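Local structure of shikimate kinase (Aquifex aeolicus, 2PT5) at residues Arg2-Gly7 against Gly94-Ile99; Ile6-Ser11 against Lys135-Ala140; Ile26-Val31 against Val73-Gly78; Leu80-Glu85 against Glu131-Ile136. The protein probably phosphorylates the 3-hydroxyl group of shikimate with ATP, a step of the shikimate pathway toward chorismate and the aromatic amino acids. All blocks are in the same frame, centred on the assembly; numbering follows the deposited sequence.

Contact 1 of 4, residues Arg2-Gly7 against Gly94-Ile99; sequences RIYLIG and GTTVFI
I3 to I6 pair in parallel with T95 to F98. Five backbone hydrogen bonds alternate from R2 O to I99 N, and Y4 N to T95 O is nearly straight at 170°. On one face I3 and V97 lie side by side and point the same way. I3 CG2 is 4.0 Å from V97 CG2. L5 runs alongside V97 too, with L5 CD2 3.8 Å from V97 CB. Its other methyl, L5 CD1, crosses toward I99 CD1 at 4.2 Å. On the opposite face Y4 CB meets T96 CG2. The Y4 ring turns its edge to G94, with Y4 CE1 3.9 Å from G94 N, and Y4 OH bonds to S67 OG. I6 holds CG1 between its backbone N and carbonyl carbon (chi1 71°), and I6 CG1 is 3.9 Å from F98 CB. F98 CG is anti to the backbone N (chi1 172°), and the ring edge comes to I6 O, F98 CD1 to I6 O 3.5 Å. Helix 150-162 covers the face of I3, T95 and V97, and helix 84-91 covers that of Y4, I6 and T96. Strand 2-6 also bonds to strand 72-75, and strand 95-100 to strand 142-145.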
loop_
_atom_site.group_PDB
_atom_site.type_symbol
_atom_site.label_atom_id
_atom_site.label_comp_id
_atom_site.label_asym_id
_atom_site.label_seq_id
_atom_site.Cartn_x
_atom_site.Cartn_y
_atom_site.Cartn_z
ATOM N N ARG A 2 -0.446 13.502 -7.045
ATOM C CA ARG A 2 0.154 12.284 -6.519
ATOM C C ARG A 2 -0.891 11.571 -5.680
ATOM O O ARG A 2 -1.486 12.167 -4.785
ATOM C CB ARG A 2 1.375 12.614 -5.654
ATOM C CG ARG A 2 2.410 13.476 -6.356
ATOM C CD ARG A 2 3.687 13.565 -5.551
ATOM N NE ARG A 2 4.658 14.465 -6.166
ATOM C CZ ARG A 2 4.672 15.783 -6.002
ATOM N NH1 ARG A 2 3.764 16.375 -5.234
ATOM N NH2 ARG A 2 5.598 16.509 -6.605
ATOM N N ILE A 3 -1.112 10.295 -5.972
ATOM C CA ILE A 3 -2.099 9.510 -5.241
ATOM C C ILE A 3 -1.444 8.285 -4.616
ATOM O O ILE A 3 -0.874 7.441 -5.313
ATOM C CB ILE A 3 -3.224 9.050 -6.176
ATOM C CG1 ILE A 3 -3.934 10.271 -6.771
ATOM C CG2 ILE A 3 -4.204 8.168 -5.415
ATOM C CD1 ILE A 3 -4.847 9.919 -7.935
ATOM N N TYR A 4 -1.531 8.178 -3.298
ATOM C CA TYR A 4 -0.924 7.042 -2.619
ATOM C C TYR A 4 -1.952 6.035 -2.142
ATOM O O TYR A 4 -2.949 6.405 -1.522
ATOM C CB TYR A 4 -0.092 7.520 -1.428
ATOM C CG TYR A 4 0.984 8.514 -1.798
ATOM C CD1 TYR A 4 0.732 9.884 -1.778
ATOM C CD2 TYR A 4 2.257 8.081 -2.176
ATOM C CE1 TYR A 4 1.729 10.808 -2.125
ATOM C CE2 TYR A 4 3.260 8.992 -2.528
ATOM C CZ TYR A 4 2.990 10.356 -2.498
ATOM O OH TYR A 4 3.980 11.265 -2.836
ATOM N N LEU A 5 -1.706 4.760 -2.429
ATOM C CA LEU A 5 -2.620 3.709 -1.997
ATOM C C LEU A 5 -1.976 2.965 -0.835
ATOM O O LEU A 5 -0.839 2.528 -0.932
ATOM C CB LEU A 5 -2.910 2.736 -3.142
ATOM C CG LEU A 5 -3.497 3.321 -4.431
ATOM C CD1 LEU A 5 -3.846 2.177 -5.370
ATOM C CD2 LEU A 5 -4.727 4.168 -4.129
ATOM N N ILE A 6 -2.706 2.829 0.268
ATOM C CA ILE A 6 -2.171 2.143 1.433
ATOM C C ILE A 6 -3.159 1.105 1.936
ATOM O O ILE A 6 -4.356 1.184 1.656
ATOM C CB ILE A 6 -1.843 3.153 2.568
ATOM C CG1 ILE A 6 -3.130 3.707 3.184
ATOM C CG2 ILE A 6 -1.032 4.308 2.006
ATOM C CD1 ILE A 6 -2.895 4.790 4.242
ATOM N N GLY A 7 -2.650 0.125 2.673
ATOM C CA GLY A 7 -3.502 -0.922 3.206
ATOM C C GLY A 7 -2.743 -2.232 3.234
ATOM O O GLY A 7 -1.552 -2.276 2.894
ATOM N N GLY A 94 0.553 14.547 -1.690
ATOM C CA GLY A 94 -0.704 14.297 -2.364
ATOM C C GLY A 94 -1.819 13.707 -1.519
ATOM O O GLY A 94 -1.908 13.946 -0.312
ATOM N N THR A 95 -2.681 12.931 -2.172
ATOM C CA THR A 95 -3.815 12.301 -1.512
ATOM C C THR A 95 -3.509 10.844 -1.188
ATOM O O THR A 95 -3.066 10.078 -2.055
ATOM C CB THR A 95 -5.070 12.364 -2.407
ATOM O OG1 THR A 95 -5.340 13.729 -2.738
ATOM C CG2 THR A 95 -6.283 11.770 -1.692
ATOM N N THR A 96 -3.737 10.472 0.068
ATOM C CA THR A 96 -3.499 9.116 0.529
ATOM C C THR A 96 -4.850 8.425 0.554
ATOM O O THR A 96 -5.840 8.996 1.009
ATOM C CB THR A 96 -2.838 9.101 1.931
ATOM O OG1 THR A 96 -3.570 9.940 2.834
ATOM C CG2 THR A 96 -1.404 9.601 1.838
ATOM N N VAL A 97 -4.887 7.206 0.027
ATOM C CA VAL A 97 -6.123 6.435 -0.060
ATOM C C VAL A 97 -5.986 5.076 0.605
ATOM O O VAL A 97 -5.154 4.256 0.206
ATOM C CB VAL A 97 -6.539 6.197 -1.534
ATOM C CG1 VAL A 97 -7.894 5.525 -1.586
ATOM C CG2 VAL A 97 -6.565 7.518 -2.295
ATOM N N PHE A 98 -6.828 4.834 1.602
ATOM C CA PHE A 98 -6.801 3.571 2.321
ATOM C C PHE A 98 -7.868 2.638 1.772
ATOM O O PHE A 98 -9.061 2.922 1.850
ATOM C CB PHE A 98 -7.011 3.817 3.831
ATOM C CG PHE A 98 -7.201 2.555 4.654
ATOM C CD1 PHE A 98 -6.560 1.363 4.316
ATOM C CD2 PHE A 98 -8.003 2.579 5.800
ATOM C CE1 PHE A 98 -6.711 0.218 5.100
ATOM C CE2 PHE A 98 -8.162 1.436 6.597
ATOM C CZ PHE A 98 -7.516 0.254 6.248
ATOM N N ILE A 99 -7.422 1.538 1.183
ATOM C CA ILE A 99 -8.334 0.539 0.648
ATOM C C ILE A 99 -8.496 -0.448 1.797
ATOM O O ILE A 99 -7.646 -1.310 2.039
ATOM C CB ILE A 99 -7.735 -0.140 -0.585
ATOM C CG1 ILE A 99 -7.492 0.917 -1.667
ATOM C CG2 ILE A 99 -8.669 -1.223 -1.079
ATOM C CD1 ILE A 99 -6.698 0.413 -2.873
#

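Contact 2 of 4, residues Ile6-Ser11 against Lys135-Ala140; sequences IGFMCS and KIYSKA
Y137 packs its ring on the backbone of G7 and its edge on F8. From helix 127-137 its CB points toward the loop after strand 2-6. CG is anti to the carbonyl carbon (chi1 -65°), which carries the ring over G7. G7 CA sits over the ring centre, 3.6 Å from the Y137 centroid, a CH-pi contact. Y137 CD1 and CE1 lie near G7 N, and Y137 CD1 is also 4.2 Å from I6 CG1. Along the other edge of the ring, CD2 and CE2 reach F8. Y137 CE2 stands over the centre of the F8 ring, 3.6 Å from F8 CZ. The planes meet at 87°, a T-shaped stack with Y137 giving the edge. Y137 CZ lies 3.5 Å from G7 C. At the tip Y137 OH is 3.3 Å from G7 O, but its hydrogen bond goes to G78 O. A leucine here would probably leave G78 O without this mate and the F8 face without its aromatic edge. Beyond the ring, I6 CD1 touches A140 CB at 3.8 Å. S11 N bonds to F8 O and closes a type I turn, and S11 OG adds a second bond to the same oxygen. G7 O is bonded by K13 NZ. The loop that Y137 covers is the start of the P-loop (Walker A motif), whose residues from C10 to T15 are predicted to bind ATP.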
loop_
_atom_site.group_PDB
_atom_site.type_symbol
_atom_site.label_atom_id
_atom_site.label_comp_id
_atom_site.label_asym_id
_atom_site.label_seq_id
_atom_site.Cartn_x
_atom_site.Cartn_y
_atom_site.Cartn_z
ATOM N N ILE A 6 -2.706 2.829 0.268
ATOM C CA ILE A 6 -2.171 2.143 1.433
ATOM C C ILE A 6 -3.159 1.105 1.936
ATOM O O ILE A 6 -4.356 1.184 1.656
ATOM C CB ILE A 6 -1.843 3.153 2.568
ATOM C CG1 ILE A 6 -3.130 3.707 3.184
ATOM C CG2 ILE A 6 -1.032 4.308 2.006
ATOM C CD1 ILE A 6 -2.895 4.790 4.242
ATOM N N GLY A 7 -2.650 0.125 2.673
ATOM C CA GLY A 7 -3.502 -0.922 3.206
ATOM C C GLY A 7 -2.743 -2.232 3.234
ATOM O O GLY A 7 -1.552 -2.276 2.894
ATOM N N PHE A 8 -3.421 -3.308 3.619
ATOM C CA PHE A 8 -2.763 -4.604 3.683
ATOM C C PHE A 8 -2.455 -5.156 2.288
ATOM O O PHE A 8 -3.086 -4.787 1.289
ATOM C CB PHE A 8 -3.606 -5.605 4.496
ATOM C CG PHE A 8 -3.838 -5.178 5.922
ATOM C CD1 PHE A 8 -5.028 -4.547 6.295
ATOM C CD2 PHE A 8 -2.848 -5.357 6.885
ATOM C CE1 PHE A 8 -5.230 -4.097 7.609
ATOM C CE2 PHE A 8 -3.038 -4.913 8.199
ATOM C CZ PHE A 8 -4.236 -4.280 8.560
HETATM N N MSE A 9 -1.464 -6.038 2.246
HETATM C CA MSE A 9 -0.999 -6.671 1.018
HETATM C C MSE A 9 -2.099 -7.261 0.138
HETATM O O MSE A 9 -2.030 -7.197 -1.089
HETATM C CB MSE A 9 0.006 -7.767 1.377
HETATM C CG MSE A 9 0.275 -8.776 0.275
HETATM SE SE MSE A 9 0.207 -10.589 0.981
HETATM C CE MSE A 9 -1.553 -11.096 0.360
ATOM N N CYS A 10 -3.116 -7.838 0.765
ATOM C CA CYS A 10 -4.200 -8.454 0.018
ATOM C C CYS A 10 -5.408 -7.541 -0.165
ATOM O O CYS A 10 -6.534 -8.026 -0.285
ATOM C CB CYS A 10 -4.633 -9.735 0.736
ATOM S SG CYS A 10 -5.032 -9.443 2.494
ATOM N N SER A 11 -5.197 -6.230 -0.192
ATOM C CA SER A 11 -6.327 -5.324 -0.351
ATOM C C SER A 11 -6.497 -4.833 -1.793
ATOM O O SER A 11 -7.340 -3.984 -2.069
ATOM C CB SER A 11 -6.205 -4.131 0.614
ATOM O OG SER A 11 -5.032 -3.387 0.365
ATOM N N LYS A 135 -4.981 1.014 12.320
ATOM C CA LYS A 135 -5.184 2.286 13.014
ATOM C C LYS A 135 -4.406 3.379 12.281
ATOM O O LYS A 135 -4.843 4.531 12.202
ATOM C CB LYS A 135 -4.694 2.188 14.467
ATOM C CG LYS A 135 -5.621 1.400 15.383
ATOM C CD LYS A 135 -5.029 1.225 16.792
ATOM C CE LYS A 135 -5.928 0.340 17.651
ATOM N NZ LYS A 135 -5.267 -0.137 18.912
ATOM N N ILE A 136 -3.247 3.013 11.750
ATOM C CA ILE A 136 -2.437 3.970 11.016
ATOM C C ILE A 136 -3.084 4.181 9.638
ATOM O O ILE A 136 -3.288 5.314 9.209
ATOM C CB ILE A 136 -0.991 3.461 10.845
ATOM C CG1 ILE A 136 -0.380 3.137 12.219
ATOM C CG2 ILE A 136 -0.159 4.505 10.112
ATOM C CD1 ILE A 136 -0.371 4.309 13.196
ATOM N N TYR A 137 -3.423 3.091 8.957
ATOM C CA TYR A 137 -4.055 3.203 7.643
ATOM C C TYR A 137 -5.239 4.162 7.699
ATOM O O TYR A 137 -5.416 4.997 6.807
ATOM C CB TYR A 137 -4.562 1.842 7.148
ATOM C CG TYR A 137 -3.504 0.801 6.866
ATOM C CD1 TYR A 137 -2.242 1.160 6.401
ATOM C CD2 TYR A 137 -3.780 -0.558 7.041
ATOM C CE1 TYR A 137 -1.274 0.192 6.122
ATOM C CE2 TYR A 137 -2.824 -1.533 6.766
ATOM C CZ TYR A 137 -1.573 -1.150 6.306
ATOM O OH TYR A 137 -0.609 -2.105 6.073
ATOM N N SER A 138 -6.041 4.042 8.759
ATOM C CA SER A 138 -7.234 4.876 8.934
ATOM C C SER A 138 -6.960 6.369 8.965
ATOM O O SER A 138 -7.891 7.163 8.915
ATOM C CB SER A 138 -7.991 4.486 10.218
ATOM O OG SER A 138 -8.520 3.170 10.138
ATOM N N LYS A 139 -5.693 6.757 9.055
ATOM C CA LYS A 139 -5.350 8.173 9.086
ATOM C C LYS A 139 -5.300 8.755 7.672
ATOM O O LYS A 139 -4.981 9.927 7.483
ATOM C CB LYS A 139 -4.000 8.366 9.789
ATOM C CG LYS A 139 -4.018 7.957 11.262
ATOM C CD LYS A 139 -2.657 8.120 11.915
ATOM C CE LYS A 139 -2.743 7.902 13.421
ATOM N NZ LYS A 139 -3.655 8.889 14.065
ATOM N N ALA A 140 -5.644 7.926 6.690
ATOM C CA ALA A 140 -5.631 8.315 5.283
ATOM C C ALA A 140 -6.656 9.395 4.934
ATOM O O ALA A 140 -7.724 9.470 5.540
ATOM C CB ALA A 140 -5.873 7.079 4.411
#

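Contact 3 of 4, residues Ile26-Val31 against Val73-Gly78; sequences IPFYDV and VISTGG
F28, Y29 and D30 pair in parallel with V73, I74 and S75. Strand 28-30 is the edge strand of the five-stranded parallel sheet, order 2-3-1-4-5, of a P-loop kinase, and strand 72-75 lies next to it. Four backbone hydrogen bonds join the segments, from P27 O to V31 N. The inner packing is tight at the start. I26 crosses V73 at about a right angle, and I26 CD1 presses on V73 CG2 at 3.5 Å, closer than usual for two carbons. F28 CG is anti to its backbone N (chi1 166°), which swings the ring across to the neighbouring strand. There F28 CD1 meets V73 CG1 at 3.9 Å and F28 CZ comes within 3.2 Å of S75 OG. The ring also touches S14 and S21 of helix 13-24. With an alanine here, V73 CG1 and S75 would probably lose the ring that covers them, and a gap would open toward S14 and S21. On the other face V31 CG2 packs obliquely on I74 CG2 at 3.8 Å, beside helix 52-66. On the inner side T76 is buried, and its OG1 bonds to L5 O of strand 2-6.

The outer side is looser. P27 is exposed and lends the contact mainly its carbonyl. Y29 ends away from the partner strand, against K69 and L66.

D30 is the last bridged residue. It also N-caps helix 31-39, with OD2 on E33 N, and its two bonds together fix the carboxylate. The other oxygen, D30 OD1, takes the S75 OG hydrogen bond at 2.6 Å through the anti lone pair.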
loop_
_atom_site.group_PDB
_atom_site.type_symbol
_atom_site.label_atom_id
_atom_site.label_comp_id
_atom_site.label_asym_id
_atom_site.label_seq_id
_atom_site.Cartn_x
_atom_site.Cartn_y
_atom_site.Cartn_z
ATOM N N ILE A 26 -2.116 8.616 -15.916
ATOM C CA ILE A 26 -0.872 8.885 -15.211
ATOM C C ILE A 26 -0.229 7.542 -14.908
ATOM O O ILE A 26 -0.924 6.532 -14.792
ATOM C CB ILE A 26 -1.114 9.653 -13.895
ATOM C CG1 ILE A 26 -2.075 8.871 -12.989
ATOM C CG2 ILE A 26 -1.669 11.032 -14.211
ATOM C CD1 ILE A 26 -2.430 9.595 -11.694
ATOM N N PRO A 27 1.108 7.507 -14.779
ATOM C CA PRO A 27 1.809 6.250 -14.492
ATOM C C PRO A 27 1.561 5.650 -13.106
ATOM O O PRO A 27 1.273 6.357 -12.133
ATOM C CB PRO A 27 3.276 6.617 -14.705
ATOM C CG PRO A 27 3.323 8.057 -14.296
ATOM C CD PRO A 27 2.053 8.635 -14.886
ATOM N N PHE A 28 1.667 4.330 -13.034
ATOM C CA PHE A 28 1.491 3.626 -11.781
ATOM C C PHE A 28 2.807 2.994 -11.363
ATOM O O PHE A 28 3.575 2.501 -12.196
ATOM C CB PHE A 28 0.438 2.526 -11.909
ATOM C CG PHE A 28 0.447 1.560 -10.761
ATOM C CD1 PHE A 28 0.042 1.963 -9.491
ATOM C CD2 PHE A 28 0.932 0.268 -10.934
ATOM C CE1 PHE A 28 0.129 1.088 -8.407
ATOM C CE2 PHE A 28 1.021 -0.616 -9.854
ATOM C CZ PHE A 28 0.622 -0.207 -8.592
ATOM N N TYR A 29 3.065 3.010 -10.067
ATOM C CA TYR A 29 4.280 2.419 -9.527
ATOM C C TYR A 29 3.966 1.789 -8.179
ATOM O O TYR A 29 3.170 2.321 -7.399
ATOM C CB TYR A 29 5.367 3.483 -9.350
ATOM C CG TYR A 29 6.033 3.891 -10.634
ATOM C CD1 TYR A 29 6.982 3.068 -11.231
ATOM C CD2 TYR A 29 5.685 5.077 -11.282
ATOM C CE1 TYR A 29 7.564 3.407 -12.444
ATOM C CE2 TYR A 29 6.264 5.428 -12.504
ATOM C CZ TYR A 29 7.201 4.584 -13.076
ATOM O OH TYR A 29 7.769 4.891 -14.287
ATOM N N ASP A 30 4.591 0.646 -7.930
ATOM C CA ASP A 30 4.434 -0.068 -6.678
ATOM C C ASP A 30 5.800 -0.067 -6.010
ATOM O O ASP A 30 6.770 -0.550 -6.586
ATOM C CB ASP A 30 3.995 -1.506 -6.920
ATOM C CG ASP A 30 4.025 -2.330 -5.650
ATOM O OD1 ASP A 30 3.208 -2.065 -4.748
ATOM O OD2 ASP A 30 4.883 -3.226 -5.547
ATOM N N VAL A 31 5.877 0.473 -4.800
ATOM C CA VAL A 31 7.155 0.557 -4.093
ATOM C C VAL A 31 7.906 -0.767 -3.985
ATOM O O VAL A 31 9.050 -0.861 -4.416
ATOM C CB VAL A 31 6.969 1.127 -2.677
ATOM C CG1 VAL A 31 8.312 1.131 -1.934
ATOM C CG2 VAL A 31 6.373 2.537 -2.765
ATOM N N VAL A 73 0.474 7.375 -9.499
ATOM C CA VAL A 73 -0.274 6.618 -8.506
ATOM C C VAL A 73 0.773 5.670 -7.961
ATOM O O VAL A 73 1.409 4.925 -8.721
ATOM C CB VAL A 73 -1.405 5.795 -9.123
ATOM C CG1 VAL A 73 -2.080 4.953 -8.044
ATOM C CG2 VAL A 73 -2.410 6.713 -9.794
ATOM N N ILE A 74 0.975 5.714 -6.652
ATOM C CA ILE A 74 1.964 4.864 -6.011
ATOM C C ILE A 74 1.305 3.961 -4.979
ATOM O O ILE A 74 0.655 4.458 -4.057
ATOM C CB ILE A 74 3.022 5.718 -5.292
ATOM C CG1 ILE A 74 3.801 6.552 -6.309
ATOM C CG2 ILE A 74 3.955 4.839 -4.494
ATOM C CD1 ILE A 74 4.602 7.669 -5.663
ATOM N N SER A 75 1.459 2.646 -5.147
ATOM C CA SER A 75 0.921 1.682 -4.192
ATOM C C SER A 75 2.073 1.435 -3.220
ATOM O O SER A 75 3.236 1.417 -3.626
ATOM C CB SER A 75 0.510 0.374 -4.887
ATOM O OG SER A 75 1.601 -0.203 -5.591
ATOM N N THR A 76 1.754 1.273 -1.941
ATOM C CA THR A 76 2.779 1.064 -0.921
ATOM C C THR A 76 2.709 -0.331 -0.300
ATOM O O THR A 76 1.701 -1.025 -0.419
ATOM C CB THR A 76 2.641 2.118 0.199
ATOM O OG1 THR A 76 1.358 1.983 0.826
ATOM C CG2 THR A 76 2.756 3.529 -0.375
ATOM N N GLY A 77 3.783 -0.743 0.360
ATOM C CA GLY A 77 3.794 -2.058 0.985
ATOM C C GLY A 77 3.036 -2.036 2.298
ATOM O O GLY A 77 2.687 -0.964 2.786
ATOM N N GLY A 78 2.780 -3.208 2.875
ATOM C CA GLY A 78 2.050 -3.268 4.133
ATOM C C GLY A 78 2.642 -2.412 5.243
ATOM O O GLY A 78 1.936 -1.624 5.881
#

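Contact 4 of 4, residues Leu80-Glu85 against Glu131-Ile136; sequences LGANEE and EERRKI
The turn between helices 78-81 and 84-91 comes closest to helix 127-137 at A82 and R133, whose CA atoms are 5.2 Å apart, and no hydrogen bond crosses. A82 points its CB at the stem of R133. The methyl A82 CB is 3.7 Å from R133 CG and 3.9 Å from R133 CB, and it also meets CD. R133 CG is anti to the carbonyl carbon and the chain is extended to NE (chi2 -169°), which lays CB, CG and CD along the A82 methyl. R133 is predicted to bind the substrate, and its guanidinium group lies near G78, another predicted substrate residue.

I136, one turn further on, fills the other half of the contact. Its CG2 branch rests on the backbone of the turn, with I136 CG2 3.5 Å from A82 O and 3.8 Å from G81 O. Its CD1 goes to E84. E84 and I136 cross at about a right angle, and E84 CD is 3.5 Å from I136 CD1. The I136 methyl touches both the E84 stem and its carboxylate end; E84 is exposed.

Several polar groups have partners near the contact. N83 N bonds to L80 O. N83 also N-caps helix 84-91, with OD1 on A86 N. K135 NZ makes a salt bridge to E132 OE2 at 2.7 Å, one turn apart on the same helix. R134 points away from the turn and pairs with D100. Helix 127-137 thus lies against the start of helix 84-91, where I136 also touches L87, and R133 and R134 both touch F8 in the loop after strand 2-6.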
loop_
_atom_site.group_PDB
_atom_site.type_symbol
_atom_site.label_atom_id
_atom_site.label_comp_id
_atom_site.label_asym_id
_atom_site.label_seq_id
_atom_site.Cartn_x
_atom_site.Cartn_y
_atom_site.Cartn_z
ATOM N N LEU A 80 5.178 -0.025 4.981
ATOM C CA LEU A 80 5.381 1.373 4.602
ATOM C C LEU A 80 4.124 2.203 4.855
ATOM O O LEU A 80 4.198 3.304 5.393
ATOM C CB LEU A 80 5.785 1.472 3.126
ATOM C CG LEU A 80 6.303 2.844 2.688
ATOM C CD1 LEU A 80 7.517 3.217 3.523
ATOM C CD2 LEU A 80 6.656 2.808 1.202
ATOM N N GLY A 81 2.966 1.673 4.468
ATOM C CA GLY A 81 1.729 2.405 4.680
ATOM C C GLY A 81 1.387 2.553 6.153
ATOM O O GLY A 81 0.600 3.414 6.538
ATOM N N ALA A 82 1.974 1.701 6.986
ATOM C CA ALA A 82 1.725 1.748 8.421
ATOM C C ALA A 82 2.811 2.579 9.110
ATOM O O ALA A 82 2.823 2.708 10.336
ATOM C CB ALA A 82 1.693 0.322 8.997
ATOM N N ASN A 83 3.719 3.134 8.306
ATOM C CA ASN A 83 4.822 3.968 8.802
ATOM C C ASN A 83 4.341 5.424 8.823
ATOM O O ASN A 83 4.264 6.077 7.783
ATOM C CB ASN A 83 6.030 3.824 7.867
ATOM C CG ASN A 83 7.254 4.583 8.352
ATOM O OD1 ASN A 83 7.168 5.744 8.738
ATOM N ND2 ASN A 83 8.409 3.927 8.314
ATOM N N GLU A 84 4.021 5.933 10.008
ATOM C CA GLU A 84 3.519 7.293 10.134
ATOM C C GLU A 84 4.409 8.378 9.533
ATOM O O GLU A 84 3.910 9.363 8.986
ATOM C CB GLU A 84 3.203 7.595 11.599
ATOM C CG GLU A 84 1.959 6.852 12.078
ATOM C CD GLU A 84 1.471 7.323 13.427
ATOM O OE1 GLU A 84 1.913 6.760 14.452
ATOM O OE2 GLU A 84 0.647 8.264 13.453
ATOM N N GLU A 85 5.720 8.210 9.613
ATOM C CA GLU A 85 6.593 9.210 9.021
ATOM C C GLU A 85 6.325 9.211 7.515
ATOM O O GLU A 85 6.032 10.249 6.919
ATOM C CB GLU A 85 8.058 8.874 9.291
ATOM C CG GLU A 85 9.007 10.037 9.048
ATOM C CD GLU A 85 10.430 9.725 9.473
ATOM O OE1 GLU A 85 11.183 9.131 8.669
ATOM O OE2 GLU A 85 10.793 10.064 10.619
ATOM N N GLU A 131 -4.682 -5.133 13.708
ATOM C CA GLU A 131 -5.402 -4.067 14.407
ATOM C C GLU A 131 -4.568 -2.786 14.476
ATOM O O GLU A 131 -5.083 -1.692 14.239
ATOM C CB GLU A 131 -5.756 -4.508 15.837
ATOM C CG GLU A 131 -6.608 -5.764 15.897
ATOM C CD GLU A 131 -6.866 -6.250 17.317
ATOM O OE1 GLU A 131 -5.918 -6.280 18.128
ATOM O OE2 GLU A 131 -8.015 -6.617 17.620
ATOM N N GLU A 132 -3.280 -2.913 14.801
ATOM C CA GLU A 132 -2.435 -1.719 14.921
ATOM C C GLU A 132 -2.102 -1.037 13.600
ATOM O O GLU A 132 -2.136 0.191 13.512
ATOM C CB GLU A 132 -1.137 -2.042 15.680
ATOM C CG GLU A 132 -1.354 -2.401 17.157
ATOM C CD GLU A 132 -2.189 -1.364 17.890
ATOM O OE1 GLU A 132 -1.905 -0.153 17.751
ATOM O OE2 GLU A 132 -3.132 -1.759 18.607
ATOM N N ARG A 133 -1.772 -1.812 12.573
ATOM C CA ARG A 133 -1.471 -1.203 11.286
ATOM C C ARG A 133 -2.735 -0.515 10.759
ATOM O O ARG A 133 -2.662 0.580 10.204
ATOM C CB ARG A 133 -0.966 -2.250 10.270
ATOM C CG ARG A 133 0.457 -2.763 10.541
ATOM C CD ARG A 133 1.017 -3.591 9.371
ATOM N NE ARG A 133 2.472 -3.737 9.466
ATOM C CZ ARG A 133 3.233 -4.381 8.582
ATOM N NH1 ARG A 133 2.697 -4.955 7.516
ATOM N NH2 ARG A 133 4.535 -4.451 8.763
ATOM N N ARG A 134 -3.896 -1.147 10.951
ATOM C CA ARG A 134 -5.153 -0.571 10.471
ATOM C C ARG A 134 -5.451 0.802 11.097
ATOM O O ARG A 134 -6.099 1.651 10.481
ATOM C CB ARG A 134 -6.319 -1.537 10.742
ATOM C CG ARG A 134 -7.641 -1.078 10.148
ATOM C CD ARG A 134 -8.659 -2.219 10.012
ATOM N NE ARG A 134 -9.887 -1.743 9.378
ATOM C CZ ARG A 134 -10.826 -1.014 9.987
ATOM N NH1 ARG A 134 -10.699 -0.678 11.269
ATOM N NH2 ARG A 134 -11.878 -0.575 9.303
ATOM N N LYS A 135 -4.981 1.014 12.320
ATOM C CA LYS A 135 -5.184 2.286 13.014
ATOM C C LYS A 135 -4.406 3.379 12.281
ATOM O O LYS A 135 -4.843 4.531 12.202
ATOM C CB LYS A 135 -4.694 2.188 14.467
ATOM C CG LYS A 135 -5.621 1.400 15.383
ATOM C CD LYS A 135 -5.029 1.225 16.792
ATOM C CE LYS A 135 -5.928 0.340 17.651
ATOM N NZ LYS A 135 -5.267 -0.137 18.912
ATOM N N ILE A 136 -3.247 3.013 11.750
ATOM C CA ILE A 136 -2.437 3.970 11.016
ATOM C C ILE A 136 -3.084 4.181 9.638
ATOM O O ILE A 136 -3.288 5.314 9.209
ATOM C CB ILE A 136 -0.991 3.461 10.845
ATOM C CG1 ILE A 136 -0.380 3.137 12.219
ATOM C CG2 ILE A 136 -0.159 4.505 10.112
ATOM C CD1 ILE A 136 -0.371 4.309 13.196
#

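How the contacts relate
Contacts 1, 2 and 3 are buried; contact 4 lies at the surface. Contacts 1 and 3 are pairings within one parallel sheet, joined because strands 2-6 and 72-75 are neighbours in it. Both combine regular backbone bonds with apolar packing, but contact 3 lies at an edge strand and adds a serine-aspartate bond. Contact 2 starts where contact 1 ends, sharing I6 and G7, and replaces backbone pairing with aromatic packing. Contact 4 has neither backbone bonds nor ring stacks across it. Contacts 2 and 4 share helix 127-137, and their centres are about 7 Å apart. Contacts 2, 3 and 4 converge on G78, where Y137 bonds and R133 lies close.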